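Side-chain contacts in FdhC (Acinetobacter nosocomialis, PDB 5KTC), which is a GNAT-superfamily sugar N-acyltransferase, probably moving a 3-hydroxybutanoyl group from coenzyme A to the 3-amino group of dTDP-linked 3-amino-3,6-dideoxy-D-galactose: residues 15-18 with 19-22; 52-55 with 56-60; 165-168 with 169-173. All blocks are in the same frame, centred on the assembly; numbering follows the deposited sequence.

Interaction 1 (15-18 with 19-22); sequences LVEE and NDAE. With EDO (1,2-ethanediol), chain B.
Asp20 OD2 is gripped by two groups, the backbone N-H of Glu17 and the guanidinium of Arg14. The first bond is short and almost straight: Glu17 N lies 2.6 Å from Asp20 OD2, with an N-H...O angle of 173°. It reaches the oxygen on its anti side, somewhat out of the carboxylate plane, while Arg14 NH1 forms a salt bridge with the same oxygen. The carboxylate is brought there by the first torsion of Asp20 (chi1 -63°), which sets CG beside its own backbone N, facing the N-H of Glu17. The backbone answers in the other direction, with Asp20 N giving a bond of 2.9 Å to Glu17 O. Together the two bonds join Glu17 and Asp20 into a closed ring, one link made by a side chain and the other by the main chain. Val16 lies next to it, its CG1 4.0 Å from Asp20 OD2, and puts a methyl group beside a largely buried charge. The other carboxylate oxygen, Asp20 OD1, accepts a hydrogen bond of 2.5 Å from O2 of an ethanediol molecule, probably left from crystallisation. One residue further on, Ala21 N binds Glu18 O at 3.1 Å and carries the turn into the helix. A negative group at this end would be expected to suit the dipole of helix 21-28. The bond from Glu17 N to the Asp20 side chain is the reciprocal half of a capping box, set on a 3-10 turn where strand 11-15 of the GNAT fold passes into helix 21-28.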
ATOM      1  N   LEU A  15     -11.492   3.163   1.044  1.00 12.14           N
ATOM      2  CA  LEU A  15     -11.566   2.103   2.076  1.00 13.81           C
ATOM      3  C   LEU A  15     -12.346   0.868   1.664  1.00 14.33           C
ATOM      4  O   LEU A  15     -13.399   0.966   1.005  1.00 14.51           O
ATOM      5  CB  LEU A  15     -12.158   2.685   3.350  1.00 14.98           C
ATOM      6  CG  LEU A  15     -11.275   3.749   4.042  1.00 14.91           C
ATOM      7  CD1 LEU A  15     -11.958   4.465   5.197  1.00 16.83           C
ATOM      8  CD2 LEU A  15      -9.987   3.109   4.528  1.00 15.34           C
ATOM      9  N   VAL A  16     -11.829  -0.293   2.070  1.00 14.23           N
ATOM     10  CA  VAL A  16     -12.486  -1.591   1.841  1.00 15.38           C
ATOM     11  C   VAL A  16     -13.878  -1.652   2.471  1.00 15.88           C
ATOM     12  O   VAL A  16     -14.080  -1.137   3.582  1.00 16.21           O
ATOM     13  CB  VAL A  16     -11.581  -2.738   2.342  1.00 15.65           C
ATOM     14  CG1 VAL A  16     -12.296  -4.081   2.425  1.00 17.03           C
ATOM     15  CG2 VAL A  16     -10.405  -2.828   1.387  1.00 15.02           C
ATOM     16  N   GLU A  17     -14.819  -2.246   1.745  1.00 17.27           N
ATOM     17  CA  GLU A  17     -16.182  -2.553   2.319  1.00 19.51           C
ATOM     18  C   GLU A  17     -16.420  -4.073   2.214  1.00 19.78           C
ATOM     19  O   GLU A  17     -15.725  -4.769   1.438  1.00 17.28           O
ATOM     20  CB  GLU A  17     -17.281  -1.803   1.554  1.00 19.79           C
ATOM     21  CG  GLU A  17     -17.187  -0.276   1.433  1.00 23.22           C
ATOM     22  CD  GLU A  17     -17.282   0.454   2.758  1.00 27.15           C
ATOM     23  OE1 GLU A  17     -16.863   1.622   2.815  1.00 27.54           O
ATOM     24  OE2 GLU A  17     -17.793  -0.117   3.747  1.00 27.94           O
ATOM     25  N   GLU A  18     -17.406  -4.596   2.961  1.00 23.22           N
ATOM     26  CA  GLU A  18     -17.771  -6.039   2.874  1.00 22.04           C
ATOM     27  C   GLU A  18     -18.033  -6.526   1.461  1.00 23.33           C
ATOM     28  O   GLU A  18     -17.669  -7.670   1.083  1.00 22.01           O
ATOM     29  CB  GLU A  18     -18.992  -6.383   3.763  1.00 25.09           C
ATOM     30  CG  GLU A  18     -18.623  -6.667   5.203  1.00 28.09           C
ATOM     31  CD  GLU A  18     -19.830  -7.104   6.031  1.00 34.42           C
ATOM     32  OE1 GLU A  18     -20.536  -8.054   5.599  1.00 32.69           O
ATOM     33  OE2 GLU A  18     -20.054  -6.489   7.094  1.00 39.15           O
ATOM     34  N   ASN A  19     -18.618  -5.654   0.662  1.00 22.44           N
ATOM     35  CA  ASN A  19     -18.882  -5.936  -0.711  1.00 25.11           C
ATOM     36  C   ASN A  19     -17.651  -6.125  -1.607  1.00 20.41           C
ATOM     37  O   ASN A  19     -17.806  -6.628  -2.708  1.00 17.60           O
ATOM     38  CB  ASN A  19     -19.803  -4.840  -1.323  1.00 32.78           C
ATOM     39  CG  ASN A  19     -20.759  -5.388  -2.393  1.00 44.10           C
ATOM     40  OD1 ASN A  19     -20.507  -6.435  -3.018  1.00 54.02           O
ATOM     41  ND2 ASN A  19     -21.895  -4.681  -2.599  1.00 53.32           N
ATOM     42  N   ASP A  20     -16.437  -5.753  -1.148  1.00 18.33           N
ATOM     43  CA  ASP A  20     -15.197  -6.002  -1.917  1.00 15.66           C
ATOM     44  C   ASP A  20     -14.694  -7.451  -1.725  1.00 16.82           C
ATOM     45  O   ASP A  20     -13.616  -7.819  -2.251  1.00 15.15           O
ATOM     46  CB  ASP A  20     -14.073  -5.062  -1.450  1.00 16.18           C
ATOM     47  CG  ASP A  20     -14.409  -3.551  -1.707  1.00 15.53           C
ATOM     48  OD1 ASP A  20     -14.831  -3.303  -2.850  1.00 16.85           O
ATOM     49  OD2 ASP A  20     -14.281  -2.700  -0.800  1.00 14.17           O
ATOM     50  N   ALA A  21     -15.463  -8.259  -0.969  1.00 15.66           N
ATOM     51  CA  ALA A  21     -14.975  -9.587  -0.634  1.00 16.20           C
ATOM     52  C   ALA A  21     -14.675 -10.437  -1.835  1.00 16.35           C
ATOM     53  O   ALA A  21     -13.653 -11.094  -1.863  1.00 16.48           O
ATOM     54  CB  ALA A  21     -15.936 -10.272   0.318  1.00 17.44           C
ATOM     55  N   GLU A  22     -15.549 -10.454  -2.826  1.00 16.84           N
ATOM     56  CA  GLU A  22     -15.267 -11.240  -3.997  1.00 17.72           C
ATOM     57  C   GLU A  22     -14.032 -10.769  -4.760  1.00 18.00           C
ATOM     58  O   GLU A  22     -13.263 -11.600  -5.220  1.00 17.24           O
ATOM     59  CB  GLU A  22     -16.445 -11.279  -4.954  1.00 21.31           C
ATOM     60  CG  GLU A  22     -16.153 -11.954  -6.288  1.00 23.41           C
ATOM     61  CD  GLU A  22     -17.408 -12.115  -7.132  1.00 30.08           C
ATOM     62  OE1 GLU A  22     -17.450 -13.106  -7.882  1.00 32.10           O
ATOM     63  OE2 GLU A  22     -18.347 -11.270  -7.034  1.00 28.88           O
TER
HETATM   64  C1  EDO B 201     -14.989  -3.293  -6.998  1.00 20.88           C
HETATM   65  O1  EDO B 201     -15.826  -2.428  -6.202  1.00 23.93           O
HETATM   66  C2  EDO B 201     -14.075  -4.115  -6.098  1.00 19.68           C
HETATM   67  O2  EDO B 201     -14.790  -4.659  -4.979  1.00 18.30           O

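Interaction 2 (52-55 with 56-60); sequences RNYK and NRENN
Tyr54 lays its ring across the side chain of Glu58 one turn further along helix 44-59, with ring CE1 4.0 Å from Glu58 CB. This is the i to i+4 spacing of an alpha-helix, here in the last turns of a helix packed against strands 11-15 and 63-70 of the GNAT sheet. The ring and carboxylate planes stand 62° apart. From the end of the ring, Tyr54 OH reaches Glu58 OE2 at 2.6 Å in a bond of weak geometry, and the same hydroxyl also meets the backbone N of Tyr65, a more favourable partner. Glu58 OE2 is shared: Lys55 NZ approaches it to 2.7 Å on the syn side and forms a salt bridge. Lys55 and Glu58 run side by side and point the same way, the lysine chain bending at its second torsion (chi2 -63°) to bring its ammonium group round to the acid. That ammonium group is also held by Val16 O, so a backbone oxygen of a buried residue and a carboxylate both help to fix its place. Such a neighbourhood would be expected to keep Glu58 ionised. On another side of the same helix Arg57 doubles back toward the N terminus. A bend at its third torsion brings its guanidinium over the backbone of Tyr54, and its NE forms a salt bridge with Glu63 while Trp50 offers a cation-pi partner. Tyr54 CA sits over one face of this group, 3.6 Å from Arg57 CZ, whereas Arg57 NH2 lies near the plane of the Tyr54 ring, at its edge, 3.7 Å from Tyr54 CB.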
ATOM      1  N   ARG A  52     -15.514  -7.605   8.012  1.00 24.37           N
ATOM      2  CA  ARG A  52     -16.371  -7.103   9.101  1.00 25.72           C
ATOM      3  C   ARG A  52     -15.572  -6.849  10.379  1.00 23.02           C
ATOM      4  O   ARG A  52     -15.715  -5.819  10.982  1.00 20.89           O
ATOM      5  CB  ARG A  52     -17.568  -8.063   9.297  1.00 30.36           C
ATOM      6  CG  ARG A  52     -18.724  -7.640  10.220  1.00 33.49           C
ATOM      7  CD  ARG A  52     -19.780  -8.787  10.317  1.00 35.84           C
ATOM      8  NE  ARG A  52     -20.126  -9.333   8.977  1.00 41.42           N
ATOM      9  CZ  ARG A  52     -19.980 -10.606   8.542  1.00 43.17           C
ATOM     10  NH1 ARG A  52     -19.549 -11.603   9.321  1.00 44.06           N
ATOM     11  NH2 ARG A  52     -20.278 -10.892   7.282  1.00 39.95           N
ATOM     12  N   ASN A  53     -14.716  -7.804  10.760  1.00 23.00           N
ATOM     13  CA  ASN A  53     -13.762  -7.671  11.855  1.00 23.93           C
ATOM     14  C   ASN A  53     -12.769  -6.554  11.614  1.00 22.10           C
ATOM     15  O   ASN A  53     -12.472  -5.717  12.507  1.00 21.25           O
ATOM     16  CB  ASN A  53     -13.007  -9.009  12.057  1.00 25.22           C
ATOM     17  CG  ASN A  53     -13.907 -10.052  12.680  1.00 27.86           C
ATOM     18  OD1 ASN A  53     -14.114 -11.155  12.148  1.00 24.91           O
ATOM     19  ND2 ASN A  53     -14.545  -9.639  13.771  1.00 25.22           N
ATOM     20  N   TYR A  54     -12.310  -6.511  10.382  1.00 21.03           N
ATOM     21  CA  TYR A  54     -11.421  -5.432   9.945  1.00 19.68           C
ATOM     22  C   TYR A  54     -12.115  -4.060  10.189  1.00 20.08           C
ATOM     23  O   TYR A  54     -11.490  -3.161  10.690  1.00 18.49           O
ATOM     24  CB  TYR A  54     -10.981  -5.590   8.473  1.00 18.16           C
ATOM     25  CG  TYR A  54     -10.668  -4.181   7.933  1.00 17.04           C
ATOM     26  CD1 TYR A  54      -9.553  -3.470   8.369  1.00 16.13           C
ATOM     27  CD2 TYR A  54     -11.575  -3.536   7.130  1.00 16.68           C
ATOM     28  CE1 TYR A  54      -9.352  -2.139   7.977  1.00 15.94           C
ATOM     29  CE2 TYR A  54     -11.392  -2.222   6.739  1.00 16.47           C
ATOM     30  CZ  TYR A  54     -10.268  -1.543   7.134  1.00 16.00           C
ATOM     31  OH  TYR A  54     -10.112  -0.215   6.699  1.00 15.31           O
ATOM     32  N   LYS A  55     -13.405  -3.967   9.871  1.00 22.03           N
ATOM     33  CA  LYS A  55     -14.144  -2.718  10.031  1.00 25.87           C
ATOM     34  C   LYS A  55     -14.235  -2.200  11.468  1.00 27.26           C
ATOM     35  O   LYS A  55     -14.258  -0.976  11.685  1.00 25.11           O
ATOM     36  CB  LYS A  55     -15.526  -2.778   9.390  1.00 26.02           C
ATOM     37  CG  LYS A  55     -15.537  -2.498   7.882  1.00 29.73           C
ATOM     38  CD  LYS A  55     -15.067  -1.084   7.525  1.00 28.59           C
ATOM     39  CE  LYS A  55     -15.508  -0.665   6.158  1.00 28.64           C
ATOM     40  NZ  LYS A  55     -14.653   0.398   5.599  1.00 24.16           N
ATOM     41  N   ASN A  56     -14.263  -3.129  12.425  1.00 27.74           N
ATOM     42  CA  ASN A  56     -14.189  -2.768  13.839  1.00 27.82           C
ATOM     43  C   ASN A  56     -12.869  -2.160  14.175  1.00 25.65           C
ATOM     44  O   ASN A  56     -12.813  -1.164  14.900  1.00 29.81           O
ATOM     45  CB  ASN A  56     -14.372  -3.968  14.756  1.00 26.82           C
ATOM     46  CG  ASN A  56     -15.727  -4.624  14.624  1.00 29.48           C
ATOM     47  OD1 ASN A  56     -16.742  -3.996  14.263  1.00 31.81           O
ATOM     48  ND2 ASN A  56     -15.749  -5.931  14.905  1.00 30.76           N
ATOM     49  N   ARG A  57     -11.795  -2.756  13.655  1.00 22.93           N
ATOM     50  CA  ARG A  57     -10.448  -2.224  13.840  1.00 20.35           C
ATOM     51  C   ARG A  57     -10.333  -0.832  13.209  1.00 20.67           C
ATOM     52  O   ARG A  57      -9.775   0.084  13.816  1.00 20.86           O
ATOM     53  CB  ARG A  57      -9.410  -3.206  13.300  1.00 21.33           C
ATOM     54  CG  ARG A  57      -9.388  -4.521  14.015  1.00 20.52           C
ATOM     55  CD  ARG A  57      -8.103  -5.328  13.872  1.00 21.85           C
ATOM     56  NE  ARG A  57      -7.855  -5.773  12.493  1.00 21.07           N
ATOM     57  CZ  ARG A  57      -8.556  -6.679  11.823  1.00 21.67           C
ATOM     58  NH1 ARG A  57      -9.617  -7.295  12.362  1.00 21.24           N
ATOM     59  NH2 ARG A  57      -8.236  -6.943  10.554  1.00 21.50           N
ATOM     60  N   GLU A  58     -10.955  -0.670  12.042  1.00 21.96           N
ATOM     61  CA  GLU A  58     -10.943   0.622  11.329  1.00 20.62           C
ATOM     62  C   GLU A  58     -11.711   1.673  12.165  1.00 23.69           C
ATOM     63  O   GLU A  58     -11.213   2.759  12.372  1.00 21.31           O
ATOM     64  CB  GLU A  58     -11.575   0.496   9.960  1.00 18.49           C
ATOM     65  CG  GLU A  58     -11.436   1.730   9.079  1.00 19.79           C
ATOM     66  CD  GLU A  58     -12.462   1.766   7.942  1.00 18.59           C
ATOM     67  OE1 GLU A  58     -13.390   2.600   8.005  1.00 20.97           O
ATOM     68  OE2 GLU A  58     -12.392   0.972   6.962  1.00 16.33           O
ATOM     69  N   ASN A  59     -12.881   1.291  12.660  1.00 26.17           N
ATOM     70  CA  ASN A  59     -13.703   2.164  13.519  1.00 30.58           C
ATOM     71  C   ASN A  59     -12.927   2.679  14.718  1.00 31.95           C
ATOM     72  O   ASN A  59     -13.162   3.795  15.166  1.00 35.65           O
ATOM     73  CB  ASN A  59     -14.989   1.456  13.990  1.00 33.58           C
ATOM     74  CG  ASN A  59     -15.976   1.173  12.852  1.00 39.14           C
ATOM     75  OD1 ASN A  59     -16.832   0.281  12.953  1.00 45.87           O
ATOM     76  ND2 ASN A  59     -15.852   1.909  11.765  1.00 38.45           N
ATOM     77  N   ASN A  60     -11.997   1.882  15.219  1.00 29.69           N
ATOM     78  CA  ASN A  60     -11.206   2.278  16.361  1.00 33.05           C
ATOM     79  C   ASN A  60      -9.865   2.858  16.028  1.00 26.97           C
ATOM     80  O   ASN A  60      -9.022   2.932  16.909  1.00 28.70           O
ATOM     81  CB  ASN A  60     -11.016   1.089  17.313  1.00 34.30           C
ATOM     82  CG  ASN A  60     -12.312   0.671  17.974  1.00 40.97           C
ATOM     83  OD1 ASN A  60     -13.132   1.522  18.354  1.00 43.18           O
ATOM     84  ND2 ASN A  60     -12.522  -0.640  18.103  1.00 42.90           N
TER

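Interaction 3 (165-168 with 169-173); sequences SKYK and ENKIQ
Side-chain links one helical turn long run along helix 164-173, which follows strand 157-163 and has helix 107-122 beside its buried flank. The links differ between its outer and inner sides. On the outer side, Lys166 NZ forms a salt bridge with Glu169 OE1 at 3.1 Å, meeting the oxygen on its syn side. The lysine chain starts out away from the acid and then curls, bent at both its second and third torsions (chi2 62°, chi3 67°), which brings its ammonium group back over the turn. A water extends this link: it lies 2.6 Å from Ser165 OG and gives a bond of 3.3 Å to Glu169 OE2, so the carboxylate has one oxygen on the lysine and the other on a bridge to the serine. Asn170 N donates to Lys166 O at 2.9 Å. The Asn170 amide, its CG beside its own backbone N (chi1 -70°), lies against Lys166 O and the start of the lysine chain, and its ND2 bonds to Met146 O, at the end of helix 137-146. On the inner side Tyr167 is buried, its ring against Phe120 with planes at about 35°, and touches Tyr116 and Phe162. Its hydroxyl accepts a hydrogen bond from Lys171 NZ at 3.1 Å. The methylenes of that lysine pass obliquely by the CE1 and CZ side of the ring, Lys171 CG standing 3.9 Å from Tyr167 CE1, and its third torsion bends the chain to deliver the ammonium group. Tyr174, which binds coenzyme A, follows the segment directly. The chemistry thus pairs positive and negative groups that offset each other at the surface with a phenol oxygen, a neutral acceptor, that takes an N-H of an exposed lysine while the ring below it is buried.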
ATOM      1  N   SER A 165      11.148  11.318   7.187  1.00 19.45           N
ATOM      2  CA  SER A 165      12.132  12.174   6.514  1.00 21.38           C
ATOM      3  C   SER A 165      12.364  11.828   5.039  1.00 20.59           C
ATOM      4  O   SER A 165      12.514  12.712   4.192  1.00 19.42           O
ATOM      5  CB  SER A 165      13.459  12.170   7.275  1.00 22.96           C
ATOM      6  OG  SER A 165      14.124  10.946   7.124  1.00 23.63           O
ATOM      7  N   LYS A 166      12.356  10.543   4.711  1.00 19.19           N
ATOM      8  CA  LYS A 166      12.536  10.154   3.348  1.00 18.93           C
ATOM      9  C   LYS A 166      11.292  10.427   2.533  1.00 18.61           C
ATOM     10  O   LYS A 166      11.384  10.747   1.305  1.00 17.99           O
ATOM     11  CB  LYS A 166      12.907   8.691   3.239  1.00 20.48           C
ATOM     12  CG  LYS A 166      13.128   8.197   1.816  1.00 23.54           C
ATOM     13  CD  LYS A 166      14.277   8.885   1.074  1.00 25.85           C
ATOM     14  CE  LYS A 166      15.630   8.547   1.691  1.00 32.31           C
ATOM     15  NZ  LYS A 166      16.715   9.337   1.034  1.00 34.27           N
ATOM     16  N   TYR A 167      10.130  10.214   3.149  1.00 15.94           N
ATOM     17  CA  TYR A 167       8.862  10.519   2.472  1.00 16.81           C
ATOM     18  C   TYR A 167       8.796  12.001   2.087  1.00 18.85           C
ATOM     19  O   TYR A 167       8.330  12.332   0.981  1.00 18.08           O
ATOM     20  CB  TYR A 167       7.648  10.148   3.346  1.00 17.85           C
ATOM     21  CG  TYR A 167       6.417  11.026   3.187  1.00 18.00           C
ATOM     22  CD1 TYR A 167       5.513  10.840   2.154  1.00 19.78           C
ATOM     23  CD2 TYR A 167       6.163  11.995   4.119  1.00 20.30           C
ATOM     24  CE1 TYR A 167       4.372  11.651   2.051  1.00 20.21           C
ATOM     25  CE2 TYR A 167       5.082  12.800   4.034  1.00 21.30           C
ATOM     26  CZ  TYR A 167       4.182  12.647   2.997  1.00 22.98           C
ATOM     27  OH  TYR A 167       3.128  13.545   3.000  1.00 25.21           O
ATOM     28  N   LYS A 168       9.258  12.876   2.983  1.00 18.98           N
ATOM     29  CA  LYS A 168       9.274  14.298   2.646  1.00 24.06           C
ATOM     30  C   LYS A 168      10.197  14.647   1.445  1.00 28.11           C
ATOM     31  O   LYS A 168       9.778  15.414   0.558  1.00 30.11           O
ATOM     32  CB  LYS A 168       9.644  15.116   3.844  1.00 25.27           C
ATOM     33  CG  LYS A 168       8.599  15.084   4.920  1.00 29.28           C
ATOM     34  CD  LYS A 168       9.073  15.837   6.161  1.00 33.96           C
ATOM     35  CE  LYS A 168       7.977  16.713   6.730  1.00 40.20           C
ATOM     36  NZ  LYS A 168       7.936  16.586   8.202  1.00 47.33           N
ATOM     37  N   GLU A 169      11.380  14.057   1.338  1.00 28.43           N
ATOM     38  CA  GLU A 169      12.153  14.233   0.104  1.00 29.50           C
ATOM     39  C   GLU A 169      11.369  13.681  -1.101  1.00 31.44           C
ATOM     40  O   GLU A 169      11.123  14.347  -2.113  1.00 30.25           O
ATOM     41  CB  GLU A 169      13.508  13.552   0.188  1.00 34.19           C
ATOM     42  CG  GLU A 169      14.475  13.999   1.310  1.00 36.08           C
ATOM     43  CD  GLU A 169      15.587  12.951   1.526  1.00 43.41           C
ATOM     44  OE1 GLU A 169      15.976  12.277   0.534  1.00 45.64           O
ATOM     45  OE2 GLU A 169      16.052  12.735   2.681  1.00 47.14           O
ATOM     46  N   ASN A 170      10.888  12.472  -0.969  1.00 30.73           N
ATOM     47  CA  ASN A 170      10.195  11.869  -2.075  1.00 32.77           C
ATOM     48  C   ASN A 170       8.956  12.639  -2.670  1.00 33.41           C
ATOM     49  O   ASN A 170       8.626  12.452  -3.856  1.00 31.69           O
ATOM     50  CB  ASN A 170       9.870  10.422  -1.735  1.00 31.50           C
ATOM     51  CG  ASN A 170      11.125   9.544  -1.698  1.00 29.47           C
ATOM     52  OD1 ASN A 170      12.234  10.022  -1.782  1.00 29.09           O
ATOM     53  ND2 ASN A 170      10.925   8.269  -1.535  1.00 29.07           N
ATOM     54  N   LYS A 171       8.283  13.462  -1.864  1.00 31.45           N
ATOM     55  CA  LYS A 171       7.177  14.293  -2.346  1.00 32.16           C
ATOM     56  C   LYS A 171       7.630  15.209  -3.487  1.00 28.79           C
ATOM     57  O   LYS A 171       6.882  15.366  -4.430  1.00 31.08           O
ATOM     58  CB  LYS A 171       6.488  15.086  -1.210  1.00 37.32           C
ATOM     59  CG  LYS A 171       5.258  14.367  -0.630  1.00 39.73           C
ATOM     60  CD  LYS A 171       4.331  15.319   0.150  1.00 41.23           C
ATOM     61  CE  LYS A 171       5.119  16.052   1.229  1.00 40.81           C
ATOM     62  NZ  LYS A 171       4.253  16.371   2.388  1.00 40.26           N
ATOM     63  N   ILE A 172       8.839  15.757  -3.409  1.00 24.29           N
ATOM     64  CA  ILE A 172       9.356  16.627  -4.462  1.00 26.25           C
ATOM     65  C   ILE A 172       9.854  15.815  -5.687  1.00 22.55           C
ATOM     66  O   ILE A 172       9.422  16.017  -6.815  1.00 20.35           O
ATOM     67  CB  ILE A 172      10.476  17.508  -3.931  1.00 29.75           C
ATOM     68  CG1 ILE A 172       9.976  18.297  -2.693  1.00 32.16           C
ATOM     69  CG2 ILE A 172      11.010  18.458  -5.004  1.00 28.56           C
ATOM     70  CD1 ILE A 172      10.936  18.223  -1.501  1.00 34.91           C
ATOM     71  N   GLN A 173      10.722  14.868  -5.425  1.00 20.11           N
ATOM     72  CA  GLN A 173      11.312  14.032  -6.455  1.00 21.13           C
ATOM     73  C   GLN A 173      10.258  13.230  -7.206  1.00 19.32           C
ATOM     74  O   GLN A 173      10.378  12.981  -8.395  1.00 15.39           O
ATOM     75  CB  GLN A 173      12.283  13.069  -5.819  1.00 23.00           C
ATOM     76  CG  GLN A 173      12.971  12.239  -6.870  1.00 25.57           C
ATOM     77  CD  GLN A 173      14.040  11.353  -6.313  1.00 27.53           C
ATOM     78  OE1 GLN A 173      14.537  11.549  -5.205  1.00 25.71           O
ATOM     79  NE2 GLN A 173      14.401  10.350  -7.087  1.00 30.22           N
TER
HETATM   80  O   HOH W   1      15.557  10.474   4.987  1.00 23.78           O

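How the interactions relate
The three contacts come one after another along the chain and neither nest nor cross, since each closes within a single unbroken stretch. Interaction 1 closes the turn between strand 11-15 and helix 21-28; interaction 2 staples the last turns of helix 44-59; interaction 3 spans nearly all of helix 164-173. The first two touch, for instance where Leu15 CD1 lies 3.7 Å from Glu58 OE1, so that the end of the first strand and the turn after it are tied to the second helix on one flank of the sheet. Interaction 3 stands apart, its centre about 31 Å from the centre of each of the others, on the opposite side of the chain's centre from interaction 1.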